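GH3 beta-N-acetylglucosaminidase (Paenibacillaceae, PDB 6K5J) hydrolyses terminal beta-linked N-acetylglucosamine residues, as a family 3 glycoside hydrolase probably acting on chitin-derived oligosaccharides. Local coordinates at residues I321-E324 against R325-S329; R409-L413 against G414-K418. All coordinates share one frame; numbering follows the deposited sequence.

Interaction 1. Residues I321-E324 against R325-S329; sequences ISEE and RIDRS
The carboxylate of E324 is gripped side-on by R328, one oxygen to each of two nitrogens: OE1 of E324 receives NH2 of R328 at 2.7 Å through its syn lone pair, and OE2 of E324 receives NE of R328 at 2.9 Å, also on the syn side. The carboxylate and guanidinium planes are only 24° apart, which lets both bonds run close to the guanidinium plane. E324 reaches this place because its chain bends at chi2 (-82°), which turns the carboxylate along the helix toward the residue four positions on. R328 NH1 has a second acid, E252, so a leucine in place of R328 would probably leave both E324 and E252 without their positive mate. At the N-cap position, just before the helix, S322 OG accepts R325 N at 3.1 Å, while S322 O takes I326 N at 3.2 Å. Beneath the cap, CG2 of I321 touches CG1 of I326 at 3.8 Å, and both side chains pack on helix 302-317. R325 NH1 donates to S329 OG at 2.7 Å, within 7° of the guanidinium plane. A serine N-cap and an i to i+4 glutamate-arginine salt bridge linking the first turn to the second mark the N-terminal end of helix 323-339 in the TIM-barrel-type family 3 domain.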
loop_
_atom_site.group_PDB
_atom_site.type_symbol
_atom_site.label_atom_id
_atom_site.label_comp_id
_atom_site.label_asym_id
_atom_site.label_seq_id
_atom_site.Cartn_x
_atom_site.Cartn_y
_atom_site.Cartn_z
ATOM N N ILE A 321 -5.158 31.351 10.135
ATOM C CA ILE A 321 -5.778 30.186 10.758
ATOM C C ILE A 321 -6.116 30.562 12.192
ATOM O O ILE A 321 -5.263 31.089 12.917
ATOM C CB ILE A 321 -4.861 28.949 10.710
ATOM C CG1 ILE A 321 -4.594 28.533 9.251
ATOM C CG2 ILE A 321 -5.473 27.797 11.501
ATOM C CD1 ILE A 321 -3.548 27.381 9.109
ATOM N N SER A 322 -7.359 30.299 12.585
ATOM C CA SER A 322 -7.908 30.732 13.860
ATOM C C SER A 322 -7.499 29.805 14.999
ATOM O O SER A 322 -7.085 28.658 14.803
ATOM C CB SER A 322 -9.436 30.814 13.787
ATOM O OG SER A 322 -10.030 29.530 13.926
ATOM N N GLU A 323 -7.644 30.329 16.216
ATOM C CA GLU A 323 -7.322 29.568 17.415
ATOM C C GLU A 323 -8.224 28.351 17.557
ATOM O O GLU A 323 -7.750 27.254 17.871
ATOM C CB GLU A 323 -7.441 30.467 18.646
ATOM C CG GLU A 323 -7.302 29.714 19.967
ATOM C CD GLU A 323 -7.232 30.648 21.166
ATOM O OE1 GLU A 323 -7.489 31.860 20.990
ATOM O OE2 GLU A 323 -6.913 30.170 22.277
ATOM N N GLU A 324 -9.536 28.530 17.351
ATOM C CA GLU A 324 -10.451 27.394 17.409
ATOM C C GLU A 324 -10.073 26.331 16.380
ATOM O O GLU A 324 -10.104 25.132 16.675
ATOM C CB GLU A 324 -11.895 27.864 17.194
ATOM C CG GLU A 324 -12.958 26.750 17.246
ATOM C CD GLU A 324 -13.119 25.976 15.934
ATOM O OE1 GLU A 324 -12.910 26.552 14.836
ATOM O OE2 GLU A 324 -13.458 24.777 16.004
ATOM N N ARG A 325 -9.722 26.756 15.167
ATOM C CA ARG A 325 -9.400 25.802 14.110
ATOM C C ARG A 325 -8.249 24.894 14.520
ATOM O O ARG A 325 -8.336 23.668 14.382
ATOM C CB ARG A 325 -9.076 26.544 12.814
ATOM C CG ARG A 325 -8.715 25.627 11.657
ATOM C CD ARG A 325 -9.873 24.708 11.246
ATOM N NE ARG A 325 -9.388 23.682 10.322
ATOM C CZ ARG A 325 -8.787 22.562 10.713
ATOM N NH1 ARG A 325 -8.631 22.313 12.004
ATOM N NH2 ARG A 325 -8.351 21.685 9.814
ATOM N N ILE A 326 -7.175 25.478 15.060
ATOM C CA ILE A 326 -6.032 24.688 15.512
ATOM C C ILE A 326 -6.439 23.733 16.625
ATOM O O ILE A 326 -6.074 22.548 16.612
ATOM C CB ILE A 326 -4.891 25.608 15.977
ATOM C CG1 ILE A 326 -4.326 26.392 14.795
ATOM C CG2 ILE A 326 -3.803 24.776 16.616
ATOM C CD1 ILE A 326 -3.344 25.589 13.946
ATOM N N ASP A 327 -7.169 24.245 17.627
ATOM C CA ASP A 327 -7.635 23.396 18.725
ATOM C C ASP A 327 -8.526 22.267 18.223
ATOM O O ASP A 327 -8.542 21.188 18.816
ATOM C CB ASP A 327 -8.412 24.213 19.765
ATOM C CG ASP A 327 -7.537 25.171 20.555
ATOM O OD1 ASP A 327 -6.318 24.932 20.679
ATOM O OD2 ASP A 327 -8.090 26.165 21.079
ATOM N N ARG A 328 -9.316 22.520 17.176
ATOM C CA ARG A 328 -10.174 21.482 16.614
ATOM C C ARG A 328 -9.354 20.269 16.178
ATOM O O ARG A 328 -9.666 19.133 16.551
ATOM C CB ARG A 328 -10.980 22.051 15.443
ATOM C CG ARG A 328 -12.217 21.257 15.059
ATOM C CD ARG A 328 -12.741 21.690 13.683
ATOM N NE ARG A 328 -12.961 23.135 13.635
ATOM C CZ ARG A 328 -13.064 23.840 12.512
ATOM N NH1 ARG A 328 -12.984 23.234 11.339
ATOM N NH2 ARG A 328 -13.242 25.157 12.564
ATOM N N SER A 329 -8.288 20.496 15.396
ATOM C CA SER A 329 -7.439 19.382 14.960
ATOM C C SER A 329 -6.681 18.765 16.121
ATOM O O SER A 329 -6.557 17.540 16.204
ATOM C CB SER A 329 -6.449 19.832 13.882
ATOM O OG SER A 329 -7.115 20.155 12.676
#

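Interaction 2. Residues R409-L413 against G414-K418; sequences RKETL and GYWLK
A threonine N-cap starts helix 413-419, preceded by an inverse gamma turn centred on E411. The cap is evident from T412 OG1, which accepts Y415 N at 2.9 Å with an N-H...O angle of 160°; its chi1 of 64° sets the hydroxyl between the backbone N and the carbonyl carbon, facing the first turn. The same oxygen is hydrogen-bonded to E426, whose other carboxylate oxygen takes G414 N, so one acid serves both the cap residue and a backbone N-H of that turn. Helical bonds follow, W416 N to T412 O at 3.1 Å and L417 N to L413 O at 2.9 Å. Outside the cap, the Y415 ring lies beside the E411 side chain: CG of E411 sits over one face, 4.1 Å from the ring centroid and 26° off its normal, a CH-pi contact. K410 bends at chi3 and chi4, bringing NZ to 3.2 Å from CE1 of Y415, an oblique approach. On the buried side, L413 CG meets L417 CD1 at 4.0 Å. These leucines face the sheet, L413 against strands 390-396 and 450-455 and L417 against V392, whereas W416 rests on helix 507-517 through M510, R511 and A514.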
loop_
_atom_site.group_PDB
_atom_site.type_symbol
_atom_site.label_atom_id
_atom_site.label_comp_id
_atom_site.label_asym_id
_atom_site.label_seq_id
_atom_site.Cartn_x
_atom_site.Cartn_y
_atom_site.Cartn_z
ATOM N N ARG A 409 12.723 -11.381 -3.454
ATOM C CA ARG A 409 11.916 -12.482 -2.947
ATOM C C ARG A 409 12.722 -13.767 -3.062
ATOM O O ARG A 409 13.135 -14.142 -4.164
ATOM C CB ARG A 409 10.599 -12.604 -3.720
ATOM C CG ARG A 409 9.778 -11.315 -3.756
ATOM C CD ARG A 409 9.021 -11.057 -2.445
ATOM N NE ARG A 409 7.886 -10.163 -2.672
ATOM C CZ ARG A 409 7.190 -9.549 -1.717
ATOM N NH1 ARG A 409 7.493 -9.711 -0.430
ATOM N NH2 ARG A 409 6.181 -8.759 -2.057
ATOM N N LYS A 410 12.928 -14.446 -1.933
ATOM C CA LYS A 410 13.599 -15.744 -1.962
ATOM C C LYS A 410 12.645 -16.873 -2.347
ATOM O O LYS A 410 13.023 -17.789 -3.089
ATOM C CB LYS A 410 14.235 -16.033 -0.601
ATOM C CG LYS A 410 15.036 -17.330 -0.564
ATOM C CD LYS A 410 15.232 -17.815 0.860
ATOM C CE LYS A 410 14.315 -18.988 1.182
ATOM N NZ LYS A 410 14.957 -20.290 0.845
ATOM N N GLU A 411 11.410 -16.841 -1.844
ATOM C CA GLU A 411 10.446 -17.914 -2.105
ATOM C C GLU A 411 9.724 -17.635 -3.426
ATOM O O GLU A 411 8.546 -17.270 -3.479
ATOM C CB GLU A 411 9.472 -18.052 -0.940
ATOM C CG GLU A 411 10.114 -18.494 0.378
ATOM C CD GLU A 411 10.580 -17.335 1.249
ATOM O OE1 GLU A 411 10.558 -16.168 0.799
ATOM O OE2 GLU A 411 10.955 -17.600 2.407
ATOM N N THR A 412 10.483 -17.797 -4.507
ATOM C CA THR A 412 10.001 -17.598 -5.864
ATOM C C THR A 412 9.103 -18.756 -6.291
ATOM O O THR A 412 8.997 -19.779 -5.613
ATOM C CB THR A 412 11.179 -17.506 -6.837
ATOM O OG1 THR A 412 11.875 -18.764 -6.843
ATOM C CG2 THR A 412 12.143 -16.382 -6.423
ATOM N N LEU A 413 8.466 -18.598 -7.458
ATOM C CA LEU A 413 7.739 -19.725 -8.027
ATOM C C LEU A 413 8.668 -20.917 -8.230
ATOM O O LEU A 413 8.300 -22.064 -7.936
ATOM C CB LEU A 413 7.084 -19.318 -9.346
ATOM C CG LEU A 413 6.456 -20.500 -10.084
ATOM C CD1 LEU A 413 5.341 -21.092 -9.239
ATOM C CD2 LEU A 413 5.926 -20.050 -11.435
ATOM N N GLY A 414 9.887 -20.659 -8.715
ATOM C CA GLY A 414 10.843 -21.739 -8.899
ATOM C C GLY A 414 11.190 -22.420 -7.592
ATOM O O GLY A 414 11.321 -23.645 -7.538
ATOM N N TYR A 415 11.336 -21.633 -6.522
ATOM C CA TYR A 415 11.558 -22.181 -5.187
ATOM C C TYR A 415 10.486 -23.203 -4.819
ATOM O O TYR A 415 10.791 -24.314 -4.369
ATOM C CB TYR A 415 11.594 -21.036 -4.171
ATOM C CG TYR A 415 11.603 -21.468 -2.711
ATOM C CD1 TYR A 415 12.806 -21.705 -2.040
ATOM C CD2 TYR A 415 10.412 -21.630 -2.007
ATOM C CE1 TYR A 415 12.814 -22.099 -0.706
ATOM C CE2 TYR A 415 10.407 -22.012 -0.678
ATOM C CZ TYR A 415 11.613 -22.244 -0.033
ATOM O OH TYR A 415 11.611 -22.628 1.285
ATOM N N TRP A 416 9.212 -22.849 -5.009
ATOM C CA TRP A 416 8.153 -23.772 -4.605
ATOM C C TRP A 416 8.057 -24.965 -5.548
ATOM O O TRP A 416 7.770 -26.086 -5.110
ATOM C CB TRP A 416 6.817 -23.037 -4.522
ATOM C CG TRP A 416 6.790 -22.055 -3.397
ATOM C CD1 TRP A 416 6.829 -20.701 -3.496
ATOM C CD2 TRP A 416 6.733 -22.356 -2.001
ATOM N NE1 TRP A 416 6.792 -20.130 -2.244
ATOM C CE2 TRP A 416 6.731 -21.129 -1.309
ATOM C CE3 TRP A 416 6.675 -23.546 -1.268
ATOM C CZ2 TRP A 416 6.662 -21.056 0.084
ATOM C CZ3 TRP A 416 6.619 -23.476 0.109
ATOM C CH2 TRP A 416 6.613 -22.236 0.773
ATOM N N LEU A 417 8.262 -24.752 -6.846
ATOM C CA LEU A 417 8.238 -25.891 -7.756
ATOM C C LEU A 417 9.365 -26.860 -7.428
ATOM O O LEU A 417 9.167 -28.083 -7.435
ATOM C CB LEU A 417 8.327 -25.417 -9.203
ATOM C CG LEU A 417 7.069 -24.762 -9.774
ATOM C CD1 LEU A 417 7.348 -24.260 -11.169
ATOM C CD2 LEU A 417 5.890 -25.741 -9.776
ATOM N N LYS A 418 10.550 -26.326 -7.122
ATOM C CA LYS A 418 11.668 -27.162 -6.694
ATOM C C LYS A 418 11.330 -27.933 -5.425
ATOM O O LYS A 418 11.666 -29.119 -5.297
ATOM C CB LYS A 418 12.905 -26.291 -6.474
ATOM C CG LYS A 418 13.627 -25.924 -7.749
ATOM C CD LYS A 418 14.788 -24.961 -7.474
ATOM C CE LYS A 418 15.439 -24.523 -8.779
ATOM N NZ LYS A 418 16.256 -23.279 -8.618
#

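How the interactions relate
Interaction 1 comes first along the chain and is complete before interaction 2 begins; their centres are 54 Å apart, their nearest atoms about 34 Å, and they lie on opposite sides of the chain's centre. They share no helix, strand or sheet. Residues 321-329 lead into and begin helix 323-339 within the family 3 N-terminal domain, packed near helices 281-291 and 302-317. Residues 409-418 belong to the later part of the chain, where helix 413-419 lies between strands 390-396 and 424-430 in sequence and against their mixed six-stranded sheet. Each site is a hydroxyl-capped helix start, so the same capping device occurs at two places that do not touch.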